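Local coordinates for putative molybdenum cofactor biosynthesis protein (Corynebacterium diphtheriae, PDB 2G2C) that probably binds molybdopterin and takes part in molybdenum cofactor biosynthesis, although its precise role has not been established, at residues D15-T19 and V49-E53; V59-A63 and T91-I95; G69-I73 and F161-D165; P88-A92 and S120-V124; F94-C99 and I123-R129. All coordinates share one frame; numbering follows the deposited sequence.

All five contacts belong to one alpha/beta chain built round a mixed sheet. Contact 1 closes first along the sequence, at the edge strand 42-51. Contact 5 pairs strands 97-98 and 124-126 at the other edge, its centre about 25 Å from that of contact 1. Between them, contacts 2 and 4 share helix 87-92, with centres about 9 Å apart, and Ile-123 joins contacts 4 and 5. Contact 3 ties strand 72-76 to the C-terminal helix 157-165; its segments alternate with those of contact 2 and bracket contacts 4 and 5. The set thus joins both sheet edges and the packed helices, and brings the C-terminal helix onto the probable molybdopterin-binding fold.

Contact 1: D15-T19 and V49-E53; sequences DRIST and VVVPE
Asp-15 and Glu-53 meet where two adjacent parallel strands of the alpha/beta sheet run out: the short helix 15-19 follows strand 5-13, and a loop follows strand 42-51. The direct hydrogen bond runs from Glu-53 N to Asp-15 OD1, 2.9 Å long. The donor stands 39° out of the carboxylate plane, so the oxygen is approached from above. With CG beside the backbone N (chi1 -72°), the Asp-15 carboxylate reaches across to that loop, where OD1 also lies 3.4 Å from Pro-52 CB. Its other oxygen, OD2, forms a salt bridge with Lys-84, so the two oxygens are held by different parts of the chain.

Three waters widen the polar junction. One links Asp-15 N to Glu-53 OE2; a second water donates to Asp-15 OD1, its oxygen 2.8 Å from that atom, and to Glu-53 O. The third joins Ser-18 OG to Val-50 O. Beside these bridges, Val-50 CG1 packs on the helix backbone, 3.5 Å from Ser-18 N, and touches Ile-17 CG2 at 3.8 Å. Ser-18 OG lies alongside the proline ring, 3.6 Å from Pro-52 CD.

A bound sodium ion lies about 7 Å from the side chain of Glu-53. The geometry is that of the C-terminal rim of parallel strands, where Rossmann-like alpha/beta folds commonly place their binding loops.

Contact 2: V59-A63 and T91-I95; sequences VEAIA and TASFI
Ile-62 and Phe-94 make the central CH-pi contact: the methyl CG2 sits 3.6 Å from the ring centroid and only 10° off the normal, squarely over one face. Helix residue Ile-62 carries CG1 beside its backbone N (chi1 -66°), which leaves CG2 as the branch over the ring. Ile-62 CB is also close, 3.7 Å from Phe-94 CE2.

Two apolar contacts meet the outer end of the ring. Val-59 CG1 approaches Phe-94 CZ to 3.9 Å, and Ala-63 CB comes within 4.0 Å of Phe-94 CE1, so the ring end lies across one turn of helix 55-67. On the other branch of Ile-62, CD1 packs 3.6 Å from Thr-91 OG1, a hydroxyl bonded to Thr-87 O and Asn-138 ND2.

One backbone carbonyl meets the ring edge. Val-59 O lies near the ring plane, 3.5 Å from Phe-94 CZ, while also accepting the helical bond from Ala-63 N. No hydrogen bond joins the segments. The ring is presented from a type I beta turn, Ala-92 to Ile-95.

Ile-62 and Thr-91 both touch Ile-136 of strand 135-139, which places the two helices over the same part of the sheet. Helix 55-67 connects parallel strands 42-51 and 72-76, so Phe-94 packs against the helix of a beta-alpha-beta crossover.

Contact 3: G69-I73 and F161-D165; sequences GARFI and FEGLD
Arg-71 and Asp-165 form a salt bridge whose shortest bond runs from Arg-71 NH2 to Asp-165 OD1, 2.8 Å. The acceptor uses its syn lone pair and lies near the guanidinium plane, the two flat groups being turned 30° apart. Arg-71 NH1 adds weak bonds to both oxygens, 3.1 Å to Asp-165 OD1 and 3.3 Å to Asp-165 OD2, so OD1 is shared by two nitrogens.

The same guanidinium meets Phe-161 with its face. Phe-161 CD1 stands 3.6 Å from Arg-71 NH2, and the planes are 88° apart; the ring therefore offers its rim, offset from the guanidinium centre. At the guanidinium edge, Leu-164 CB lies 3.8 Å from Arg-71 NH2. Farther along its own edge, the phenylalanine ring carries CZ to 3.3 Å from Arg-71 O, near the ring plane, while Phe-72 CB makes a looser contact.

In the next shell, Arg-71 is bent at chi3 (63°), and its NE donates to Ala-133 O, which fixes the guanidinium before it reaches the carboxylate. The Arg-71 backbone bonds to Lys-7 of strand 5-13 and Leu-135 of strand 135-139, the neighbours of strand 72-76 on either side. On the helix, Asp-165 N bonds to Phe-161 O, setting the carboxylate one turn beyond the aromatic ring, and Phe-161 packs on Ile-6 and Met-4. Upstream, Gly-69 closes the preceding helix with a Schellman motif. Altogether the C-terminal helix 157-165 is fastened to the entry of inner strand 72-76, helix-on-sheet packing of an alpha/beta fold.

Contact 4: P88-A92 and S120-V124; sequences PEATA and SRGIV
Pro-88 and Arg-121 meet where the first turn of helix 87-92 lies against the extended loop leading to strand 124-126, beside the glycine-rich loop that holds Thr-79 and Gly-80. Pro-88 CG sits over one face of the Arg-121 guanidinium, toward its rim, and Pro-88 CB packs 3.3 Å from Arg-121 O. The ring thus touches both the backbone and the side chain of Arg-121.

Glu-89 receives that guanidinium end-on through two nitrogens. Arg-121 NH2 gives a fairly straight bond to Glu-89 OE1 (3.1 Å, 160°), in the guanidinium plane and on the syn lone pair. Arg-121 NH1 reaches Glu-89 OE2 at 2.9 Å but from above the carboxylate plane, since the two planes are 57° apart. Arg-121 NE is bound to Gly-80 O, so the same guanidinium also ties in the glycine-rich loop.

Ile-123 supplies the apolar half. Its CG1 lies between backbone N and carbonyl carbon (chi1 63°), and this sends CD1 to the helix, 3.7 Å from Ala-92 N and 3.9 Å from Ala-92 CB. Its CG1 slides past Thr-91 CG2 at 3.8 Å. Asn-138 accepts from Ile-123 N and is the same residue that bonds the Thr-91 hydroxyl alongside Thr-87 O. The loop itself is shaped by an ST turn, Ser-120 OG accepting from Gly-122 N at 3.2 Å.

Gly-122 lies about 8 Å from a bound sodium ion. Independently of that ion, membership of the molybdopterin-binding family suggests that this helix and loop probably form part of the wall of the cofactor site in a MoaB/MogA-like fold.

Contact 5: F94-C99 and I123-R129; sequences FIHTRC and IVGVTGR
Two successive bends, chi2 -86° and chi3 -66°, fold Arg-98 back over Ile-123, and a chi1 of 176° sends the His-96 ring across the backbone at Gly-128. The Arg-98 guanidinium then lies with one face on Ile-123 CG2, 3.5 Å from Arg-98 NH2, and has Val-124 O at its edge. Glu-103 holds the group there, pairing with Arg-98 NE while also accepting from Val-124 N. His-96 CB packs 3.4 Å from Thr-127 C, and Gly-128 C lies over one face of the imidazole. The ring's ND1 shares a hydrogen bond with Thr-97 OG1, 2.8 Å, in which either may donate.

His-96 and Thr-97 together face Val-126 as a classic beta bulge in the antiparallel pairing of strands 97-98 and 124-126, at the edge of the mixed sheet. His-96 N (2.8 Å) and Thr-97 N (3.2 Å) both donate to Val-126 O, so one carbonyl serves two residues. Val-126 N returns a bond to Thr-97 O, completing the hydrogen-bonded pair, and Val-126 CG2 packs against Thr-97 CB on the same sheet face.

Arg-98 and Gly-125 form the next, non-hydrogen-bonded pair. The strands come close here, with Gly-125 CA only 3.2 Å from Thr-97 O and Ile-95 CD1 resting 3.7 Å from Gly-125 C. Cys-99 N bonds to Val-124 O at 2.8 Å, just where Cys-99 becomes the N-cap of helix 100-109.

Contact 1: D15-T19 and V49-E53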
# COMPACT_ATOMS: atom_id res chain seq x y z
N ASP A 15 1.20 -5.17 15.15
CA ASP A 15 1.73 -6.05 16.18
C ASP A 15 0.72 -7.13 16.56
O ASP A 15 1.06 -8.31 16.57
CB ASP A 15 2.16 -5.23 17.39
CG ASP A 15 3.44 -4.44 17.12
OD1 ASP A 15 4.13 -4.81 16.16
OD2 ASP A 15 3.76 -3.51 17.88
N ARG A 16 -0.53 -6.73 16.79
CA ARG A 16 -1.56 -7.68 17.27
C ARG A 16 -1.94 -8.70 16.20
O ARG A 16 -2.10 -9.90 16.50
CB ARG A 16 -2.80 -6.94 17.75
CG ARG A 16 -2.57 -6.01 18.97
CD ARG A 16 -2.82 -6.72 20.29
NE ARG A 16 -4.10 -7.43 20.30
CZ ARG A 16 -4.62 -8.06 21.36
NH1 ARG A 16 -3.97 -8.09 22.52
NH2 ARG A 16 -5.80 -8.66 21.24
N ILE A 17 -2.06 -8.29 14.95
CA ILE A 17 -2.35 -9.29 13.93
C ILE A 17 -1.14 -10.21 13.76
O ILE A 17 -1.31 -11.42 13.60
CB ILE A 17 -2.77 -8.62 12.58
CG1 ILE A 17 -3.99 -7.71 12.81
CG2 ILE A 17 -3.06 -9.70 11.52
CD1 ILE A 17 -4.36 -6.83 11.63
N SER A 18 0.07 -9.65 13.83
CA SER A 18 1.31 -10.42 13.66
C SER A 18 1.43 -11.59 14.63
O SER A 18 1.84 -12.70 14.25
CB SER A 18 2.55 -9.51 13.77
OG SER A 18 3.73 -10.25 13.43
N THR A 19 1.07 -11.33 15.87
CA THR A 19 1.11 -12.37 16.92
C THR A 19 -0.11 -13.30 16.86
O THR A 19 -0.08 -14.43 17.38
CB THR A 19 1.23 -11.74 18.30
OG1 THR A 19 0.06 -10.96 18.57
CG2 THR A 19 2.45 -10.83 18.39
N VAL A 49 1.48 -10.59 3.39
CA VAL A 49 2.16 -10.83 4.66
C VAL A 49 1.58 -9.93 5.75
O VAL A 49 0.90 -8.94 5.45
CB VAL A 49 3.71 -10.61 4.56
CG1 VAL A 49 4.30 -11.44 3.41
CG2 VAL A 49 4.01 -9.13 4.30
N VAL A 50 1.82 -10.32 7.00
CA VAL A 50 1.58 -9.49 8.15
C VAL A 50 2.96 -9.29 8.79
O VAL A 50 3.71 -10.28 8.99
CB VAL A 50 0.64 -10.16 9.17
CG1 VAL A 50 0.52 -9.26 10.42
CG2 VAL A 50 -0.70 -10.46 8.52
N VAL A 51 3.29 -8.05 9.12
CA VAL A 51 4.56 -7.79 9.82
C VAL A 51 4.27 -6.97 11.07
O VAL A 51 3.29 -6.22 11.12
CB VAL A 51 5.58 -7.04 8.86
CG1 VAL A 51 5.91 -7.92 7.66
CG2 VAL A 51 5.06 -5.65 8.44
N PRO A 52 5.14 -7.09 12.09
CA PRO A 52 5.04 -6.19 13.22
C PRO A 52 5.30 -4.74 12.77
O PRO A 52 5.90 -4.49 11.70
CB PRO A 52 6.21 -6.62 14.14
CG PRO A 52 6.60 -7.97 13.66
CD PRO A 52 6.24 -8.05 12.20
N GLU A 53 4.91 -3.79 13.61
CA GLU A 53 5.20 -2.39 13.33
C GLU A 53 6.68 -2.10 13.33
O GLU A 53 7.45 -2.74 14.04
CB GLU A 53 4.53 -1.50 14.37
CG GLU A 53 3.07 -1.67 14.30
CD GLU A 53 2.35 -0.40 14.02
OE1 GLU A 53 2.96 0.48 13.33
OE2 GLU A 53 1.18 -0.29 14.49
O HOH W 1 0.32 -2.50 15.80
O HOH W 2 6.70 -3.76 16.69
O HOH W 3 4.01 -11.82 11.34

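Contact 2: V59-A63 and T91-I95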
# COMPACT_ATOMS: atom_id res chain seq x y z
N VAL A 59 10.27 -1.91 5.68
CA VAL A 59 11.28 -1.90 4.62
C VAL A 59 11.56 -3.28 4.05
O VAL A 59 11.61 -3.44 2.83
CB VAL A 59 12.64 -1.26 5.08
CG1 VAL A 59 13.76 -1.52 4.01
CG2 VAL A 59 12.45 0.22 5.32
N GLU A 60 11.74 -4.27 4.94
CA GLU A 60 12.05 -5.62 4.46
C GLU A 60 10.89 -6.16 3.62
O GLU A 60 11.09 -6.75 2.58
CB GLU A 60 12.32 -6.55 5.63
CG GLU A 60 12.59 -7.95 5.24
CD GLU A 60 12.83 -8.83 6.45
OE1 GLU A 60 12.09 -8.72 7.49
OE2 GLU A 60 13.77 -9.65 6.36
N ALA A 61 9.66 -5.96 4.11
CA ALA A 61 8.49 -6.44 3.37
C ALA A 61 8.32 -5.77 1.99
O ALA A 61 7.96 -6.44 1.00
CB ALA A 61 7.23 -6.27 4.22
N ILE A 62 8.55 -4.44 1.92
CA ILE A 62 8.43 -3.78 0.64
C ILE A 62 9.53 -4.21 -0.34
O ILE A 62 9.25 -4.48 -1.52
CB ILE A 62 8.45 -2.24 0.81
CG1 ILE A 62 7.19 -1.78 1.58
CG2 ILE A 62 8.51 -1.57 -0.53
CD1 ILE A 62 7.17 -0.25 1.93
N ALA A 63 10.78 -4.24 0.14
CA ALA A 63 11.91 -4.60 -0.71
C ALA A 63 11.69 -6.04 -1.24
O ALA A 63 11.95 -6.34 -2.41
CB ALA A 63 13.20 -4.53 0.06
N THR A 91 8.20 3.55 3.64
CA THR A 91 7.76 3.65 2.27
C THR A 91 8.54 4.72 1.50
O THR A 91 8.95 4.50 0.35
CB THR A 91 6.25 3.91 2.22
OG1 THR A 91 5.57 2.83 2.87
CG2 THR A 91 5.76 4.09 0.73
N ALA A 92 8.72 5.89 2.13
CA ALA A 92 9.36 7.03 1.48
C ALA A 92 10.76 6.64 1.00
O ALA A 92 11.26 7.21 -0.02
CB ALA A 92 9.46 8.17 2.45
N SER A 93 11.39 5.69 1.70
CA SER A 93 12.78 5.30 1.32
C SER A 93 12.85 4.71 -0.09
O SER A 93 13.97 4.68 -0.67
CB SER A 93 13.40 4.33 2.33
OG SER A 93 12.85 3.03 2.23
N PHE A 94 11.70 4.27 -0.64
CA PHE A 94 11.62 3.64 -1.96
C PHE A 94 11.09 4.59 -3.03
O PHE A 94 11.09 4.24 -4.20
CB PHE A 94 10.66 2.47 -1.94
CG PHE A 94 11.12 1.35 -1.05
CD1 PHE A 94 11.98 0.36 -1.54
CD2 PHE A 94 10.74 1.31 0.30
CE1 PHE A 94 12.41 -0.69 -0.72
CE2 PHE A 94 11.19 0.26 1.14
CZ PHE A 94 12.01 -0.74 0.62
N ILE A 95 10.55 5.74 -2.61
CA ILE A 95 9.76 6.54 -3.57
C ILE A 95 10.64 7.41 -4.44
O ILE A 95 11.53 8.15 -3.94
CB ILE A 95 8.70 7.39 -2.81
CG1 ILE A 95 7.69 6.45 -2.10
CG2 ILE A 95 8.07 8.42 -3.72
CD1 ILE A 95 7.06 5.41 -3.05

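Contact 3: G69-I73 and F161-D165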
# COMPACT_ATOMS: atom_id res chain seq x y z
N GLY A 69 8.77 -8.91 -7.98
CA GLY A 69 8.16 -8.38 -9.18
C GLY A 69 6.84 -7.64 -8.96
O GLY A 69 6.15 -7.31 -9.94
N ALA A 70 6.46 -7.40 -7.70
CA ALA A 70 5.20 -6.64 -7.50
C ALA A 70 5.32 -5.22 -8.06
O ALA A 70 6.32 -4.52 -7.85
CB ALA A 70 4.86 -6.58 -6.04
N ARG A 71 4.28 -4.85 -8.81
CA ARG A 71 4.20 -3.48 -9.32
C ARG A 71 3.13 -2.63 -8.61
O ARG A 71 3.03 -1.45 -8.85
CB ARG A 71 4.04 -3.44 -10.85
CG ARG A 71 5.29 -4.01 -11.55
CD ARG A 71 5.24 -3.67 -13.02
NE ARG A 71 5.28 -2.23 -13.28
CZ ARG A 71 4.75 -1.63 -14.34
NH1 ARG A 71 4.16 -2.36 -15.32
NH2 ARG A 71 4.81 -0.29 -14.43
N PHE A 72 2.36 -3.27 -7.73
CA PHE A 72 1.39 -2.55 -6.91
C PHE A 72 1.53 -3.13 -5.53
O PHE A 72 1.38 -4.34 -5.36
CB PHE A 72 -0.04 -2.73 -7.44
CG PHE A 72 -1.08 -2.10 -6.55
CD1 PHE A 72 -1.01 -0.76 -6.23
CD2 PHE A 72 -2.11 -2.85 -5.99
CE1 PHE A 72 -1.96 -0.16 -5.38
CE2 PHE A 72 -3.05 -2.24 -5.13
CZ PHE A 72 -2.98 -0.91 -4.85
N ILE A 73 1.88 -2.29 -4.56
CA ILE A 73 2.05 -2.73 -3.19
C ILE A 73 1.16 -1.86 -2.35
O ILE A 73 1.26 -0.63 -2.42
CB ILE A 73 3.53 -2.54 -2.74
CG1 ILE A 73 4.44 -3.42 -3.60
CG2 ILE A 73 3.66 -2.87 -1.24
CD1 ILE A 73 5.96 -3.26 -3.34
N PHE A 161 -0.61 3.16 -14.61
CA PHE A 161 0.18 2.15 -15.31
C PHE A 161 0.29 2.46 -16.80
O PHE A 161 1.32 2.18 -17.41
CB PHE A 161 -0.34 0.75 -15.02
CG PHE A 161 0.04 0.29 -13.63
CD1 PHE A 161 1.35 -0.06 -13.34
CD2 PHE A 161 -0.87 0.31 -12.59
CE1 PHE A 161 1.71 -0.43 -12.05
CE2 PHE A 161 -0.50 -0.06 -11.29
CZ PHE A 161 0.80 -0.44 -11.04
N GLU A 162 -0.74 3.07 -17.37
CA GLU A 162 -0.60 3.51 -18.75
C GLU A 162 0.55 4.53 -18.87
O GLU A 162 1.34 4.46 -19.83
CB GLU A 162 -1.89 4.11 -19.30
CG GLU A 162 -1.81 4.53 -20.77
CD GLU A 162 -3.18 4.81 -21.35
OE1 GLU A 162 -3.27 5.15 -22.56
OE2 GLU A 162 -4.18 4.69 -20.59
N GLY A 163 0.62 5.48 -17.92
CA GLY A 163 1.72 6.47 -17.89
C GLY A 163 3.08 5.81 -17.69
O GLY A 163 4.05 6.11 -18.42
N LEU A 164 3.18 4.91 -16.72
CA LEU A 164 4.49 4.30 -16.44
C LEU A 164 4.94 3.46 -17.61
O LEU A 164 6.14 3.36 -17.89
CB LEU A 164 4.45 3.43 -15.18
CG LEU A 164 4.19 4.16 -13.86
CD1 LEU A 164 3.98 3.18 -12.69
CD2 LEU A 164 5.38 5.08 -13.56
N ASP A 165 3.97 2.83 -18.28
CA ASP A 165 4.30 1.84 -19.33
C ASP A 165 4.47 2.42 -20.73
O ASP A 165 4.79 1.67 -21.67
CB ASP A 165 3.27 0.70 -19.32
CG ASP A 165 3.35 -0.17 -18.05
OD1 ASP A 165 4.13 0.16 -17.13
OD2 ASP A 165 2.59 -1.16 -17.99

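Contact 4: P88-A92 and S120-V124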
# COMPACT_ATOMS: atom_id res chain seq x y z
N PRO A 88 4.98 5.13 6.78
CA PRO A 88 5.23 6.19 5.79
C PRO A 88 6.76 6.41 5.59
O PRO A 88 7.20 6.62 4.45
CB PRO A 88 4.55 7.43 6.40
CG PRO A 88 3.49 6.80 7.31
CD PRO A 88 4.24 5.65 7.95
N GLU A 89 7.53 6.40 6.68
CA GLU A 89 8.98 6.63 6.60
C GLU A 89 9.64 5.48 5.79
O GLU A 89 10.46 5.70 4.89
CB GLU A 89 9.63 6.72 7.99
CG GLU A 89 9.23 7.99 8.80
CD GLU A 89 7.84 7.94 9.51
OE1 GLU A 89 7.00 7.03 9.27
OE2 GLU A 89 7.61 8.85 10.34
N ALA A 90 9.26 4.25 6.14
CA ALA A 90 9.80 3.09 5.43
C ALA A 90 9.45 3.19 3.92
O ALA A 90 10.27 2.96 3.03
CB ALA A 90 9.26 1.76 6.05
N THR A 91 8.20 3.55 3.64
CA THR A 91 7.76 3.65 2.27
C THR A 91 8.54 4.72 1.50
O THR A 91 8.95 4.50 0.35
CB THR A 91 6.25 3.91 2.22
OG1 THR A 91 5.57 2.83 2.87
CG2 THR A 91 5.76 4.09 0.73
N ALA A 92 8.72 5.89 2.13
CA ALA A 92 9.36 7.03 1.48
C ALA A 92 10.76 6.64 1.00
O ALA A 92 11.26 7.21 -0.02
CB ALA A 92 9.46 8.17 2.45
N SER A 120 -3.51 10.05 9.82
CA SER A 120 -2.77 9.20 8.86
C SER A 120 -1.75 10.01 8.04
O SER A 120 -2.02 11.04 7.40
CB SER A 120 -3.69 8.38 7.93
OG SER A 120 -2.91 7.65 6.96
N ARG A 121 -0.55 9.47 8.09
CA ARG A 121 0.56 10.09 7.42
C ARG A 121 0.90 9.22 6.21
O ARG A 121 1.97 9.35 5.65
CB ARG A 121 1.70 10.12 8.39
CG ARG A 121 1.33 10.86 9.66
CD ARG A 121 2.53 10.99 10.57
NE ARG A 121 3.03 9.65 10.91
CZ ARG A 121 4.18 9.15 10.47
NH1 ARG A 121 4.96 9.86 9.65
NH2 ARG A 121 4.53 7.91 10.85
N GLY A 122 -0.03 8.33 5.83
CA GLY A 122 0.26 7.38 4.74
C GLY A 122 0.56 8.11 3.45
O GLY A 122 -0.11 9.11 3.15
N ILE A 123 1.57 7.61 2.70
CA ILE A 123 1.90 8.23 1.43
C ILE A 123 1.52 7.35 0.23
O ILE A 123 1.20 6.17 0.38
CB ILE A 123 3.39 8.71 1.37
CG1 ILE A 123 4.31 7.52 1.51
CG2 ILE A 123 3.61 9.77 2.45
CD1 ILE A 123 5.78 7.88 1.23
N VAL A 124 1.57 7.97 -0.95
CA VAL A 124 1.36 7.27 -2.23
C VAL A 124 2.47 7.72 -3.14
O VAL A 124 2.77 8.90 -3.23
CB VAL A 124 0.01 7.64 -2.92
CG1 VAL A 124 -0.16 6.90 -4.24
CG2 VAL A 124 -1.16 7.32 -1.96

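Contact 5: F94-C99 and I123-R129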
# COMPACT_ATOMS: atom_id res chain seq x y z
N PHE A 94 11.70 4.27 -0.64
CA PHE A 94 11.62 3.64 -1.96
C PHE A 94 11.09 4.59 -3.03
O PHE A 94 11.09 4.24 -4.20
CB PHE A 94 10.66 2.47 -1.94
CG PHE A 94 11.12 1.35 -1.05
CD1 PHE A 94 11.98 0.36 -1.54
CD2 PHE A 94 10.74 1.31 0.30
CE1 PHE A 94 12.41 -0.69 -0.72
CE2 PHE A 94 11.19 0.26 1.14
CZ PHE A 94 12.01 -0.74 0.62
N ILE A 95 10.55 5.74 -2.61
CA ILE A 95 9.76 6.54 -3.57
C ILE A 95 10.64 7.41 -4.44
O ILE A 95 11.53 8.15 -3.94
CB ILE A 95 8.70 7.39 -2.81
CG1 ILE A 95 7.69 6.45 -2.10
CG2 ILE A 95 8.07 8.42 -3.72
CD1 ILE A 95 7.06 5.41 -3.05
N HIS A 96 10.36 7.33 -5.73
CA HIS A 96 11.00 8.17 -6.74
C HIS A 96 10.18 9.46 -6.91
O HIS A 96 10.74 10.55 -6.95
CB HIS A 96 11.08 7.38 -8.07
CG HIS A 96 11.64 8.16 -9.23
ND1 HIS A 96 10.96 9.19 -9.83
CD2 HIS A 96 12.78 7.98 -9.95
CE1 HIS A 96 11.68 9.68 -10.83
NE2 HIS A 96 12.80 8.96 -10.92
N THR A 97 8.86 9.29 -7.07
CA THR A 97 7.95 10.41 -7.26
C THR A 97 6.71 10.19 -6.43
O THR A 97 6.07 9.13 -6.52
CB THR A 97 7.52 10.51 -8.76
OG1 THR A 97 8.67 10.71 -9.60
CG2 THR A 97 6.49 11.63 -9.00
N ARG A 98 6.40 11.17 -5.60
CA ARG A 98 5.20 11.11 -4.76
C ARG A 98 3.98 11.50 -5.57
O ARG A 98 4.08 12.24 -6.59
CB ARG A 98 5.36 12.09 -3.60
CG ARG A 98 6.27 11.59 -2.55
CD ARG A 98 5.53 10.70 -1.53
NE ARG A 98 4.54 11.48 -0.77
CZ ARG A 98 4.83 12.30 0.24
NH1 ARG A 98 6.09 12.50 0.63
NH2 ARG A 98 3.84 12.93 0.87
N CYS A 99 2.82 10.98 -5.16
CA CYS A 99 1.55 11.37 -5.76
C CYS A 99 0.74 12.11 -4.71
O CYS A 99 -0.24 11.57 -4.16
CB CYS A 99 0.78 10.14 -6.25
SG CYS A 99 1.67 9.18 -7.48
N ILE A 123 1.57 7.61 2.70
CA ILE A 123 1.90 8.23 1.43
C ILE A 123 1.52 7.35 0.23
O ILE A 123 1.20 6.17 0.38
CB ILE A 123 3.39 8.71 1.37
CG1 ILE A 123 4.31 7.52 1.51
CG2 ILE A 123 3.61 9.77 2.45
CD1 ILE A 123 5.78 7.88 1.23
N VAL A 124 1.57 7.97 -0.95
CA VAL A 124 1.36 7.27 -2.23
C VAL A 124 2.47 7.72 -3.14
O VAL A 124 2.77 8.90 -3.23
CB VAL A 124 0.01 7.64 -2.92
CG1 VAL A 124 -0.16 6.90 -4.24
CG2 VAL A 124 -1.16 7.32 -1.96
N GLY A 125 3.09 6.77 -3.85
CA GLY A 125 4.12 7.20 -4.79
C GLY A 125 4.56 6.09 -5.69
O GLY A 125 4.15 4.93 -5.47
N VAL A 126 5.44 6.41 -6.65
CA VAL A 126 5.97 5.33 -7.52
C VAL A 126 7.48 5.20 -7.34
O VAL A 126 8.13 6.16 -6.92
CB VAL A 126 5.66 5.59 -9.03
CG1 VAL A 126 4.16 5.54 -9.31
CG2 VAL A 126 6.19 6.94 -9.50
N THR A 127 8.01 4.01 -7.66
CA THR A 127 9.42 3.73 -7.40
C THR A 127 10.33 4.06 -8.57
O THR A 127 11.54 3.91 -8.49
CB THR A 127 9.67 2.26 -7.05
OG1 THR A 127 9.29 1.48 -8.19
CG2 THR A 127 8.89 1.87 -5.77
N GLY A 128 9.74 4.55 -9.65
CA GLY A 128 10.47 4.88 -10.88
C GLY A 128 9.50 5.45 -11.87
O GLY A 128 8.32 5.70 -11.53
N ARG A 129 9.95 5.59 -13.11
CA ARG A 129 9.13 6.23 -14.13
C ARG A 129 8.86 5.42 -15.39
O ARG A 129 8.31 5.93 -16.36
CB ARG A 129 9.53 7.70 -14.36
CG ARG A 129 9.45 8.55 -13.07
CD ARG A 129 7.99 8.85 -12.64
NE ARG A 129 7.40 9.85 -13.56
CZ ARG A 129 7.60 11.17 -13.49
NH1 ARG A 129 8.29 11.69 -12.46
NH2 ARG A 129 7.08 11.98 -14.43